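Local coordinates for d-3-phosphoglycerate dehydrogenase oxidoreductase protein (Ralstonia solanacearum, PDB 3GG9), which probably works as an NAD-dependent dehydrogenase of D-2-hydroxyacids, with 3-phosphoglycerate as its likely substrate, at residues A[6-11]-A[44-49]; A[114-119]-A[156-161]; A[127-132]-A[152-157]. All blocks are in the same frame, centred on the assembly; numbering follows the deposited sequence.

Contact 1. Residues A[6-11]-A[44-49]; sequences AVLDDY and ARVADV
The beta-alpha-beta crossover from strand 28-31 through helix 39-45 to strand 51-54 passes over strand 4-7, which lies between those two in the five-stranded parallel sheet; its turn after the helix meets that strand through A6, L8, V46 and V49. V46 is the first residue to leave helical phi/psi, and a type I beta turn runs from it to V49, closed by V49 N on V46 O at 3.2 Å. The turn brings both valines onto the same neighbour: A6 CB lies 3.7 Å from V49 CG1 and 4.2 Å from V46 CG1. Beyond the strand end, L8 reaches toward the turn, its CD2 3.9 Å from V46 CG1, and the two side chains meet at about a right angle. V46 sends CG1 this way because that methyl stands beside the backbone N, opposite the carbonyl carbon (chi1 -62°). V46 also packs on L52 and L69, so the methyl cluster continues onto strand 51-54, to which A6 and L8 are joined by backbone hydrogen bonds. All four touching residues are buried and meet through methyl groups alone, which implies a join held by van der Waals and hydrophobic contact, with little directional constraint.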
ATOM      1  N   ALA A   6      -2.350  34.200  -8.527  1.00 30.16           N
ATOM      2  CA  ALA A   6      -3.307  33.150  -8.242  1.00 31.04           C
ATOM      3  C   ALA A   6      -2.694  31.770  -8.462  1.00 28.75           C
ATOM      4  O   ALA A   6      -1.953  31.553  -9.425  1.00 28.90           O
ATOM      5  CB  ALA A   6      -4.553  33.308  -9.073  1.00 30.48           C
ATOM      6  N   VAL A   7      -3.009  30.860  -7.538  1.00 29.85           N
ATOM      7  CA  VAL A   7      -2.656  29.455  -7.647  1.00 28.37           C
ATOM      8  C   VAL A   7      -3.971  28.693  -7.819  1.00 28.60           C
ATOM      9  O   VAL A   7      -4.881  28.815  -6.997  1.00 26.89           O
ATOM     10  CB  VAL A   7      -1.970  28.908  -6.369  1.00 28.62           C
ATOM     11  CG1 VAL A   7      -1.522  27.466  -6.599  1.00 34.43           C
ATOM     12  CG2 VAL A   7      -0.783  29.785  -5.923  1.00 26.00           C
ATOM     13  N   LEU A   8      -4.051  27.898  -8.878  1.00 23.73           N
ATOM     14  CA  LEU A   8      -5.279  27.182  -9.212  1.00 28.24           C
ATOM     15  C   LEU A   8      -5.269  25.735  -8.703  1.00 31.78           C
ATOM     16  O   LEU A   8      -4.202  25.154  -8.511  1.00 25.69           O
ATOM     17  CB  LEU A   8      -5.419  27.171 -10.735  1.00 26.52           C
ATOM     18  CG  LEU A   8      -5.638  28.522 -11.431  1.00 29.45           C
ATOM     19  CD1 LEU A   8      -5.911  28.276 -12.896  1.00 34.31           C
ATOM     20  CD2 LEU A   8      -6.823  29.268 -10.792  1.00 30.68           C
ATOM     21  N   ASP A   9      -6.464  25.172  -8.498  1.00 25.42           N
ATOM     22  CA  ASP A   9      -6.696  23.713  -8.359  1.00 31.68           C
ATOM     23  C   ASP A   9      -6.011  23.023  -7.172  1.00 27.48           C
ATOM     24  O   ASP A   9      -5.537  21.901  -7.303  1.00 24.75           O
ATOM     25  CB  ASP A   9      -6.310  22.970  -9.642  1.00 31.32           C
ATOM     26  CG  ASP A   9      -6.850  23.623 -10.892  1.00 29.79           C
ATOM     27  OD1 ASP A   9      -8.066  23.869 -10.957  1.00 38.06           O
ATOM     28  OD2 ASP A   9      -6.050  23.871 -11.820  1.00 31.64           O
ATOM     29  N   ASP A  10      -5.968  23.691  -6.026  1.00 28.42           N
ATOM     30  CA  ASP A  10      -5.303  23.132  -4.833  1.00 32.85           C
ATOM     31  C   ASP A  10      -6.351  22.572  -3.867  1.00 28.72           C
ATOM     32  O   ASP A  10      -6.743  23.241  -2.899  1.00 26.95           O
ATOM     33  CB  ASP A  10      -4.441  24.212  -4.176  1.00 32.39           C
ATOM     34  CG  ASP A  10      -3.757  23.739  -2.888  1.00 30.23           C
ATOM     35  OD1 ASP A  10      -3.592  22.516  -2.667  1.00 29.86           O
ATOM     36  OD2 ASP A  10      -3.389  24.625  -2.084  1.00 31.85           O
ATOM     37  N   TYR A  11      -6.770  21.329  -4.123  1.00 28.39           N
ATOM     38  CA  TYR A  11      -7.994  20.770  -3.525  1.00 30.11           C
ATOM     39  C   TYR A  11      -7.930  20.687  -2.008  1.00 27.54           C
ATOM     40  O   TYR A  11      -8.920  20.939  -1.343  1.00 26.87           O
ATOM     41  CB  TYR A  11      -8.385  19.405  -4.148  1.00 24.70           C
ATOM     42  CG  TYR A  11      -8.415  19.449  -5.656  1.00 26.02           C
ATOM     43  CD1 TYR A  11      -9.514  19.957  -6.334  1.00 26.36           C
ATOM     44  CD2 TYR A  11      -7.338  18.984  -6.411  1.00 17.83           C
ATOM     45  CE1 TYR A  11      -9.534  20.018  -7.708  1.00 27.65           C
ATOM     46  CE2 TYR A  11      -7.344  19.032  -7.786  1.00 21.89           C
ATOM     47  CZ  TYR A  11      -8.457  19.553  -8.434  1.00 31.52           C
ATOM     48  OH  TYR A  11      -8.472  19.631  -9.801  1.00 32.58           O
ATOM     49  N   ALA A  44     -13.294  35.042 -15.362  1.00 49.79           N
ATOM     50  CA  ALA A  44     -13.836  35.889 -14.297  1.00 46.19           C
ATOM     51  C   ALA A  44     -13.142  35.638 -12.958  1.00 47.21           C
ATOM     52  O   ALA A  44     -12.958  36.567 -12.165  1.00 49.88           O
ATOM     53  CB  ALA A  44     -15.341  35.683 -14.164  1.00 53.26           C
ATOM     54  N   ARG A  45     -12.747  34.386 -12.719  1.00 44.85           N
ATOM     55  CA  ARG A  45     -12.089  34.036 -11.466  0.50 43.61           C
ATOM     56  C   ARG A  45     -10.672  34.611 -11.385  1.00 39.27           C
ATOM     57  O   ARG A  45     -10.257  35.063 -10.327  1.00 43.33           O
ATOM     58  CB  ARG A  45     -12.105  32.521 -11.227  0.50 42.77           C
ATOM     59  CG  ARG A  45     -12.523  32.119  -9.808  0.50 37.86           C
ATOM     60  CD  ARG A  45     -14.040  32.209  -9.622  0.50 42.77           C
ATOM     61  NE  ARG A  45     -14.479  31.873  -8.272  0.50 32.49           N
ATOM     62  CZ  ARG A  45     -14.567  32.735  -7.263  0.50 42.90           C
ATOM     63  NH1 ARG A  45     -14.244  34.011  -7.433  0.50 49.53           N
ATOM     64  NH2 ARG A  45     -14.976  32.316  -6.072  0.50 44.28           N
ATOM     65  N   VAL A  46      -9.955  34.643 -12.507  1.00 40.69           N
ATOM     66  CA  VAL A  46      -8.574  35.169 -12.525  1.00 38.87           C
ATOM     67  C   VAL A  46      -8.388  36.514 -13.279  1.00 42.04           C
ATOM     68  O   VAL A  46      -7.298  36.830 -13.774  1.00 35.41           O
ATOM     69  CB  VAL A  46      -7.546  34.093 -13.005  1.00 41.91           C
ATOM     70  CG1 VAL A  46      -7.527  32.907 -12.043  1.00 43.89           C
ATOM     71  CG2 VAL A  46      -7.827  33.614 -14.435  1.00 40.79           C
ATOM     72  N   ALA A  47      -9.449  37.316 -13.324  1.00 45.68           N
ATOM     73  CA  ALA A  47      -9.484  38.546 -14.128  1.00 45.11           C
ATOM     74  C   ALA A  47      -8.394  39.564 -13.790  1.00 45.83           C
ATOM     75  O   ALA A  47      -7.833  40.195 -14.691  1.00 47.52           O
ATOM     76  CB  ALA A  47     -10.873  39.191 -14.055  1.00 47.62           C
ATOM     77  N   ASP A  48      -8.077  39.702 -12.507  1.00 43.48           N
ATOM     78  CA  ASP A  48      -7.096  40.697 -12.066  1.00 44.13           C
ATOM     79  C   ASP A  48      -5.673  40.178 -11.895  1.00 44.99           C
ATOM     80  O   ASP A  48      -4.784  40.952 -11.531  1.00 42.62           O
ATOM     81  CB  ASP A  48      -7.534  41.329 -10.741  1.00 51.96           C
ATOM     82  CG  ASP A  48      -8.875  42.038 -10.839  1.00 66.75           C
ATOM     83  OD1 ASP A  48      -9.121  42.731 -11.857  1.00 73.03           O
ATOM     84  OD2 ASP A  48      -9.678  41.905  -9.887  1.00 70.28           O
ATOM     85  N   VAL A  49      -5.432  38.892 -12.137  1.00 36.80           N
ATOM     86  CA  VAL A  49      -4.107  38.362 -11.793  1.00 37.00           C
ATOM     87  C   VAL A  49      -3.073  38.629 -12.864  1.00 32.29           C
ATOM     88  O   VAL A  49      -3.342  38.521 -14.051  1.00 32.85           O
ATOM     89  CB  VAL A  49      -4.115  36.859 -11.292  1.00 41.80           C
ATOM     90  CG1 VAL A  49      -5.512  36.428 -10.868  1.00 39.64           C
ATOM     91  CG2 VAL A  49      -3.502  35.889 -12.292  1.00 41.35           C
TER

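Contact 2. Residues A[114-119]-A[156-161]; sequences LTWALV and RVLKGQ
This is a small apolar contact in which L158, from the loop leading into strand 162-166, meets W116 and V119 on helix 109-123. About 104 Å² is buried in all, L158 contributing more than half, and its two methyls divide the work. CD1 comes to 3.7 Å from W116 CZ2, on the six-membered part of the indole, approaching the ring obliquely; the two side chains run past each other in opposite senses. CD2 goes to the helix residue one turn on, 4.0 Å from V119 CG1. W116 extends its indole toward the loop with CG roughly opposite the backbone N (chi1 -153°), and V119 CB lies 4.3 Å above one face of that indole, so the two helix side chains also pack on each other. The backbones stay well separated, the CA atoms of V119 and L158 being 9.2 Å apart. L158 opens a type II beta turn ending at Q161, with G160 at positive phi (85°), and Q161 N returns to L158 O at 2.9 Å. The turn delivers the chain to strand 162-166, which leads to G167, G169 and G172, a pattern consistent with the dinucleotide-binding loop of the Rossmann fold expected in this family. Around the contact the second subunit is close: E113 of that subunit accepts hydrogen bonds from the backbone N of both L158 and K159, while W116 meets F182 of its own chain and F182 of the second subunit.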
ATOM      1  N   LEU A 114       4.466   6.097  -5.165  1.00 13.35           N
ATOM      2  CA  LEU A 114       2.994   5.983  -5.237  1.00 18.85           C
ATOM      3  C   LEU A 114       2.579   4.771  -6.074  1.00 18.51           C
ATOM      4  O   LEU A 114       1.647   4.045  -5.702  1.00 22.59           O
ATOM      5  CB  LEU A 114       2.412   7.258  -5.806  1.00 20.08           C
ATOM      6  CG  LEU A 114       0.879   7.409  -5.689  1.00 18.90           C
ATOM      7  CD1 LEU A 114       0.129   6.800  -6.908  1.00 24.19           C
ATOM      8  CD2 LEU A 114       0.336   6.831  -4.351  1.00 18.00           C
ATOM      9  N   THR A 115       3.218   4.592  -7.226  1.00 19.91           N
ATOM     10  CA  THR A 115       3.051   3.371  -8.032  1.00 20.44           C
ATOM     11  C   THR A 115       3.180   2.084  -7.217  1.00 27.53           C
ATOM     12  O   THR A 115       2.350   1.182  -7.313  1.00 16.20           O
ATOM     13  CB  THR A 115       4.054   3.340  -9.230  1.00 20.91           C
ATOM     14  OG1 THR A 115       3.863   4.514 -10.015  1.00 24.73           O
ATOM     15  CG2 THR A 115       3.836   2.105 -10.099  1.00 20.09           C
ATOM     16  N   TRP A 116       4.218   2.010  -6.398  1.00 19.72           N
ATOM     17  CA  TRP A 116       4.461   0.830  -5.581  1.00 21.90           C
ATOM     18  C   TRP A 116       3.474   0.670  -4.448  1.00 12.79           C
ATOM     19  O   TRP A 116       3.124  -0.445  -4.097  1.00 21.44           O
ATOM     20  CB  TRP A 116       5.893   0.844  -4.996  1.00 17.07           C
ATOM     21  CG  TRP A 116       6.324  -0.564  -4.758  1.00 22.77           C
ATOM     22  CD1 TRP A 116       6.427  -1.199  -3.563  1.00 22.67           C
ATOM     23  CD2 TRP A 116       6.615  -1.544  -5.765  1.00 23.26           C
ATOM     24  NE1 TRP A 116       6.816  -2.521  -3.757  1.00 23.95           N
ATOM     25  CE2 TRP A 116       6.932  -2.747  -5.104  1.00 25.52           C
ATOM     26  CE3 TRP A 116       6.659  -1.509  -7.167  1.00 22.13           C
ATOM     27  CZ2 TRP A 116       7.276  -3.915  -5.798  1.00 20.37           C
ATOM     28  CZ3 TRP A 116       6.994  -2.668  -7.856  1.00 24.09           C
ATOM     29  CH2 TRP A 116       7.306  -3.847  -7.176  1.00 19.01           C
ATOM     30  N   ALA A 117       3.026   1.785  -3.888  1.00 15.07           N
ATOM     31  CA  ALA A 117       2.021   1.781  -2.833  1.00 17.43           C
ATOM     32  C   ALA A 117       0.753   1.145  -3.390  1.00 23.46           C
ATOM     33  O   ALA A 117       0.109   0.351  -2.721  1.00 22.97           O
ATOM     34  CB  ALA A 117       1.748   3.240  -2.365  1.00 16.87           C
ATOM     35  N   LEU A 118       0.439   1.467  -4.639  1.00 23.11           N
ATOM     36  CA  LEU A 118      -0.731   0.878  -5.326  1.00 20.76           C
ATOM     37  C   LEU A 118      -0.571  -0.598  -5.680  1.00 16.77           C
ATOM     38  O   LEU A 118      -1.512  -1.354  -5.562  1.00 19.59           O
ATOM     39  CB  LEU A 118      -1.065   1.674  -6.584  1.00 27.71           C
ATOM     40  CG  LEU A 118      -1.780   3.006  -6.399  1.00 31.76           C
ATOM     41  CD1 LEU A 118      -1.954   3.664  -7.756  1.00 30.55           C
ATOM     42  CD2 LEU A 118      -3.134   2.784  -5.725  1.00 26.95           C
ATOM     43  N   VAL A 119       0.615  -0.994  -6.143  1.00 20.71           N
ATOM     44  CA  VAL A 119       0.977  -2.406  -6.336  1.00 17.64           C
ATOM     45  C   VAL A 119       0.729  -3.227  -5.085  1.00 19.31           C
ATOM     46  O   VAL A 119       0.052  -4.238  -5.154  1.00 22.44           O
ATOM     47  CB  VAL A 119       2.509  -2.614  -6.779  1.00 11.61           C
ATOM     48  CG1 VAL A 119       2.861  -4.064  -6.758  1.00 14.55           C
ATOM     49  CG2 VAL A 119       2.725  -2.055  -8.157  1.00 16.60           C
ATOM     50  N   ARG A 156      -1.734 -11.766  -2.447  1.00 21.26           N
ATOM     51  CA  ARG A 156      -0.717 -12.408  -3.259  1.00 23.37           C
ATOM     52  C   ARG A 156       0.650 -11.814  -2.925  1.00 21.71           C
ATOM     53  O   ARG A 156       0.803 -10.605  -2.794  1.00 25.30           O
ATOM     54  CB  ARG A 156      -1.014 -12.238  -4.748  1.00 29.86           C
ATOM     55  CG  ARG A 156      -2.497 -12.384  -5.095  1.00 24.91           C
ATOM     56  CD  ARG A 156      -2.726 -12.363  -6.605  1.00 33.51           C
ATOM     57  NE  ARG A 156      -2.888 -13.702  -7.157  1.00 48.80           N
ATOM     58  CZ  ARG A 156      -1.927 -14.397  -7.749  1.00 48.21           C
ATOM     59  NH1 ARG A 156      -0.703 -13.901  -7.893  1.00 55.56           N
ATOM     60  NH2 ARG A 156      -2.204 -15.597  -8.198  1.00 37.69           N
ATOM     61  N   VAL A 157       1.626 -12.696  -2.800  1.00 22.65           N
ATOM     62  CA  VAL A 157       3.004 -12.320  -2.467  1.00 20.88           C
ATOM     63  C   VAL A 157       3.656 -11.832  -3.765  1.00 25.21           C
ATOM     64  O   VAL A 157       3.303 -12.300  -4.852  1.00 25.90           O
ATOM     65  CB  VAL A 157       3.763 -13.529  -1.847  1.00 26.02           C
ATOM     66  CG1 VAL A 157       3.843 -14.647  -2.801  1.00 26.52           C
ATOM     67  CG2 VAL A 157       5.151 -13.181  -1.392  1.00 28.08           C
ATOM     68  N   LEU A 158       4.566 -10.863  -3.655  1.00 24.13           N
ATOM     69  CA  LEU A 158       5.297 -10.364  -4.814  1.00 26.02           C
ATOM     70  C   LEU A 158       6.525 -11.215  -5.103  1.00 26.16           C
ATOM     71  O   LEU A 158       6.812 -11.497  -6.266  1.00 23.12           O
ATOM     72  CB  LEU A 158       5.703  -8.903  -4.620  1.00 20.99           C
ATOM     73  CG  LEU A 158       4.557  -7.898  -4.450  1.00 28.80           C
ATOM     74  CD1 LEU A 158       5.146  -6.513  -4.166  1.00 27.10           C
ATOM     75  CD2 LEU A 158       3.718  -7.839  -5.687  1.00 24.74           C
ATOM     76  N   LYS A 159       7.242 -11.608  -4.054  1.00 24.20           N
ATOM     77  CA  LYS A 159       8.465 -12.421  -4.210  1.00 29.16           C
ATOM     78  C   LYS A 159       8.280 -13.560  -5.208  1.00 26.82           C
ATOM     79  O   LYS A 159       7.370 -14.353  -5.062  1.00 21.66           O
ATOM     80  CB  LYS A 159       8.940 -13.007  -2.872  1.00 28.67           C
ATOM     81  CG  LYS A 159      10.273 -13.782  -3.002  1.00 28.55           C
ATOM     82  CD  LYS A 159      10.755 -14.386  -1.682  1.00 30.26           C
ATOM     83  CE  LYS A 159      12.183 -14.858  -1.833  1.00 35.92           C
ATOM     84  NZ  LYS A 159      12.685 -15.573  -0.638  1.00 44.11           N
ATOM     85  N   GLY A 160       9.123 -13.599  -6.237  1.00 28.22           N
ATOM     86  CA  GLY A 160       9.138 -14.708  -7.182  1.00 30.24           C
ATOM     87  C   GLY A 160       8.127 -14.585  -8.304  1.00 30.07           C
ATOM     88  O   GLY A 160       8.043 -15.467  -9.149  1.00 30.53           O
ATOM     89  N   GLN A 161       7.350 -13.498  -8.297  1.00 27.44           N
ATOM     90  CA  GLN A 161       6.416 -13.178  -9.368  1.00 29.67           C
ATOM     91  C   GLN A 161       7.043 -12.278 -10.423  1.00 30.83           C
ATOM     92  O   GLN A 161       8.112 -11.710 -10.234  1.00 25.66           O
ATOM     93  CB  GLN A 161       5.182 -12.487  -8.792  1.00 28.43           C
ATOM     94  CG  GLN A 161       4.466 -13.333  -7.784  1.00 36.45           C
ATOM     95  CD  GLN A 161       3.432 -14.200  -8.438  1.00 46.52           C
ATOM     96  OE1 GLN A 161       2.311 -13.755  -8.693  1.00 49.27           O
ATOM     97  NE2 GLN A 161       3.803 -15.448  -8.733  1.00 46.68           N
TER

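Contact 3. Residues A[127-132]-A[152-157]; sequences PQYVAS and FGIGRV
Y129, G153 and I154 carry most of the surface buried between helix 126-134 and the loop that precedes strand 162-166, and Y129 alone accounts for 52 Å² of about 93 Å². From the helix its side chain extends to the loop, so that the phenol end does the touching. The Y129 OH lies 3.4 Å from G153 O, and that carbonyl sits obliquely to the ring, 3.9 Å from Y129 CZ. G153 O accepts a hydrogen bond from S141 OG of the same chain. I154 points its CB away from the helix, and its backbone CA, 4.0 Å from Y129 OH, makes the closest approach of that residue. Its side chain is modelled in two conformers, so any contact made by its outer carbons is doubtful. A water completes the link to the loop: it stands 2.6 Å from Y129 OH and accepts a hydrogen bond from G155 N at 2.9 Å. The same hydroxyl is hydrogen-bonded to Q12 NE2 of the second subunit, and I154 also packs on that Q12, placing the contact at the subunit interface. The chemistry therefore implies that one water, bonded to the tyrosine hydroxyl and to the G155 amide, gives helix and loop a polar link, which the second subunit joins at the same phenol oxygen.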
ATOM      1  N   PRO A 127      -7.485  -1.780   0.310  1.00 27.95           N
ATOM      2  CA  PRO A 127      -8.703  -0.963   0.386  1.00 30.57           C
ATOM      3  C   PRO A 127      -9.963  -1.799   0.657  1.00 28.11           C
ATOM      4  O   PRO A 127     -10.782  -1.419   1.505  1.00 30.13           O
ATOM      5  CB  PRO A 127      -8.776  -0.315  -1.006  1.00 24.28           C
ATOM      6  CG  PRO A 127      -7.374  -0.271  -1.457  1.00 30.96           C
ATOM      7  CD  PRO A 127      -6.786  -1.562  -0.979  1.00 24.41           C
ATOM      8  N   GLN A 128     -10.086  -2.933  -0.030  1.00 27.92           N
ATOM      9  CA  GLN A 128     -11.232  -3.832   0.129  1.00 32.50           C
ATOM     10  C   GLN A 128     -11.373  -4.419   1.546  1.00 31.21           C
ATOM     11  O   GLN A 128     -12.456  -4.422   2.111  1.00 29.68           O
ATOM     12  CB  GLN A 128     -11.204  -4.957  -0.911  1.00 26.72           C
ATOM     13  CG  GLN A 128     -11.221  -4.487  -2.377  1.00 26.87           C
ATOM     14  CD  GLN A 128      -9.826  -4.337  -2.982  1.00 29.34           C
ATOM     15  OE1 GLN A 128      -8.835  -4.091  -2.275  1.00 30.00           O
ATOM     16  NE2 GLN A 128      -9.742  -4.503  -4.296  1.00 31.14           N
ATOM     17  N   TYR A 129     -10.278  -4.903   2.113  1.00 27.87           N
ATOM     18  CA  TYR A 129     -10.317  -5.469   3.448  1.00 28.10           C
ATOM     19  C   TYR A 129     -10.586  -4.389   4.494  1.00 28.86           C
ATOM     20  O   TYR A 129     -11.315  -4.631   5.455  1.00 30.48           O
ATOM     21  CB  TYR A 129      -8.982  -6.135   3.790  1.00 23.99           C
ATOM     22  CG  TYR A 129      -8.801  -7.593   3.424  1.00 25.41           C
ATOM     23  CD1 TYR A 129      -9.543  -8.607   4.052  1.00 21.20           C
ATOM     24  CD2 TYR A 129      -7.808  -7.967   2.520  1.00 18.02           C
ATOM     25  CE1 TYR A 129      -9.328  -9.974   3.732  1.00 20.80           C
ATOM     26  CE2 TYR A 129      -7.588  -9.305   2.201  1.00 17.88           C
ATOM     27  CZ  TYR A 129      -8.342 -10.300   2.812  1.00 22.75           C
ATOM     28  OH  TYR A 129      -8.064 -11.609   2.466  1.00 22.54           O
ATOM     29  N   VAL A 130      -9.976  -3.211   4.319  1.00 30.48           N
ATOM     30  CA  VAL A 130     -10.113  -2.102   5.276  1.00 24.75           C
ATOM     31  C   VAL A 130     -11.574  -1.610   5.329  1.00 31.61           C
ATOM     32  O   VAL A 130     -12.137  -1.424   6.418  1.00 25.15           O
ATOM     33  CB  VAL A 130      -9.186  -0.924   4.923  1.00 27.17           C
ATOM     34  CG1 VAL A 130      -9.618   0.357   5.631  1.00 30.23           C
ATOM     35  CG2 VAL A 130      -7.743  -1.268   5.283  1.00 27.41           C
ATOM     36  N   ALA A 131     -12.168  -1.423   4.154  1.00 23.71           N
ATOM     37  CA  ALA A 131     -13.541  -0.924   4.036  1.00 34.58           C
ATOM     38  C   ALA A 131     -14.575  -1.910   4.584  1.00 34.60           C
ATOM     39  O   ALA A 131     -15.567  -1.502   5.203  1.00 33.77           O
ATOM     40  CB  ALA A 131     -13.854  -0.610   2.588  1.00 25.35           C
ATOM     41  N   SER A 132     -14.356  -3.195   4.320  1.00 31.92           N
ATOM     42  CA  SER A 132     -15.196  -4.260   4.874  1.00 27.69           C
ATOM     43  C   SER A 132     -15.177  -4.284   6.386  1.00 28.77           C
ATOM     44  O   SER A 132     -16.211  -4.476   7.013  1.00 29.90           O
ATOM     45  CB  SER A 132     -14.715  -5.611   4.400  1.00 26.86           C
ATOM     46  OG  SER A 132     -15.080  -5.819   3.051  1.00 39.00           O
ATOM     47  N   PHE A 152      -9.390 -15.404  -5.274  1.00 31.96           N
ATOM     48  CA  PHE A 152      -8.895 -14.138  -5.803  1.00 27.60           C
ATOM     49  C   PHE A 152      -8.986 -13.029  -4.757  1.00 28.92           C
ATOM     50  O   PHE A 152      -8.271 -12.027  -4.836  1.00 32.83           O
ATOM     51  CB  PHE A 152      -9.621 -13.753  -7.099  1.00 30.01           C
ATOM     52  CG  PHE A 152      -8.907 -12.704  -7.907  1.00 27.51           C
ATOM     53  CD1 PHE A 152      -7.558 -12.850  -8.239  1.00 26.72           C
ATOM     54  CD2 PHE A 152      -9.574 -11.566  -8.318  1.00 25.96           C
ATOM     55  CE1 PHE A 152      -6.894 -11.870  -8.981  1.00 28.35           C
ATOM     56  CE2 PHE A 152      -8.926 -10.584  -9.060  1.00 35.32           C
ATOM     57  CZ  PHE A 152      -7.582 -10.734  -9.393  1.00 33.19           C
ATOM     58  N   GLY A 153      -9.845 -13.230  -3.761  1.00 30.11           N
ATOM     59  CA  GLY A 153     -10.043 -12.265  -2.677  1.00 25.63           C
ATOM     60  C   GLY A 153      -8.889 -12.267  -1.680  1.00 32.47           C
ATOM     61  O   GLY A 153      -8.753 -11.356  -0.870  1.00 34.68           O
ATOM     62  N   ILE A 154      -8.040 -13.284  -1.747  1.00 31.64           N
ATOM     63  CA  ILE A 154      -6.899 -13.452  -0.839  0.50 31.35           C
ATOM     64  C   ILE A 154      -5.654 -12.739  -1.371  1.00 29.61           C
ATOM     65  O   ILE A 154      -5.477 -12.656  -2.578  1.00 28.92           O
ATOM     66  CB  ILE A 154      -6.664 -14.988  -0.537  0.50 34.67           C
ATOM     67  CG1 ILE A 154      -6.961 -15.299   0.925  0.50 33.00           C
ATOM     68  CG2 ILE A 154      -5.272 -15.483  -0.855  0.50 39.19           C
ATOM     69  CD1 ILE A 154      -8.419 -15.458   1.202  0.50 20.58           C
ATOM     70  N   GLY A 155      -4.792 -12.256  -0.477  1.00 25.45           N
ATOM     71  CA  GLY A 155      -3.553 -11.603  -0.873  1.00 28.23           C
ATOM     72  C   GLY A 155      -2.597 -12.448  -1.698  1.00 30.56           C
ATOM     73  O   GLY A 155      -2.668 -13.684  -1.698  1.00 26.91           O
ATOM     74  N   ARG A 156      -1.734 -11.766  -2.447  1.00 21.26           N
ATOM     75  CA  ARG A 156      -0.717 -12.408  -3.259  1.00 23.37           C
ATOM     76  C   ARG A 156       0.650 -11.814  -2.925  1.00 21.71           C
ATOM     77  O   ARG A 156       0.803 -10.605  -2.794  1.00 25.30           O
ATOM     78  CB  ARG A 156      -1.014 -12.238  -4.748  1.00 29.86           C
ATOM     79  CG  ARG A 156      -2.497 -12.384  -5.095  1.00 24.91           C
ATOM     80  CD  ARG A 156      -2.726 -12.363  -6.605  1.00 33.51           C
ATOM     81  NE  ARG A 156      -2.888 -13.702  -7.157  1.00 48.80           N
ATOM     82  CZ  ARG A 156      -1.927 -14.397  -7.749  1.00 48.21           C
ATOM     83  NH1 ARG A 156      -0.703 -13.901  -7.893  1.00 55.56           N
ATOM     84  NH2 ARG A 156      -2.204 -15.597  -8.198  1.00 37.69           N
ATOM     85  N   VAL A 157       1.626 -12.696  -2.800  1.00 22.65           N
ATOM     86  CA  VAL A 157       3.004 -12.320  -2.467  1.00 20.88           C
ATOM     87  C   VAL A 157       3.656 -11.832  -3.765  1.00 25.21           C
ATOM     88  O   VAL A 157       3.303 -12.300  -4.852  1.00 25.90           O
ATOM     89  CB  VAL A 157       3.763 -13.529  -1.847  1.00 26.02           C
ATOM     90  CG1 VAL A 157       3.843 -14.647  -2.801  1.00 26.52           C
ATOM     91  CG2 VAL A 157       5.151 -13.181  -1.392  1.00 28.08           C
TER
HETATM   92  O   HOH W   1      -5.509 -11.718   2.290  1.00 28.54           O

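In the fold
Contact 1 closes along the chain before contacts 2 and 3 begin, and contacts 1 and 2 lie on opposite sides of the chain's centre: the centre of contact 1 is about 39 Å from that of contact 2 and about 41 Å from that of contact 3. Contact 1 belongs to the five-stranded parallel sheet, whereas the other two involve consecutive helices, 109-123 and 126-134, and the loop entering the seven-stranded sheet through strand 162-166. Contacts 2 and 3 share R156 and V157, and their centres are about 13 Å apart. That one loop thus packs on two helices, and both places meet the second subunit, so the loop entering the probable NAD-binding domain also lies at the interface with the second subunit.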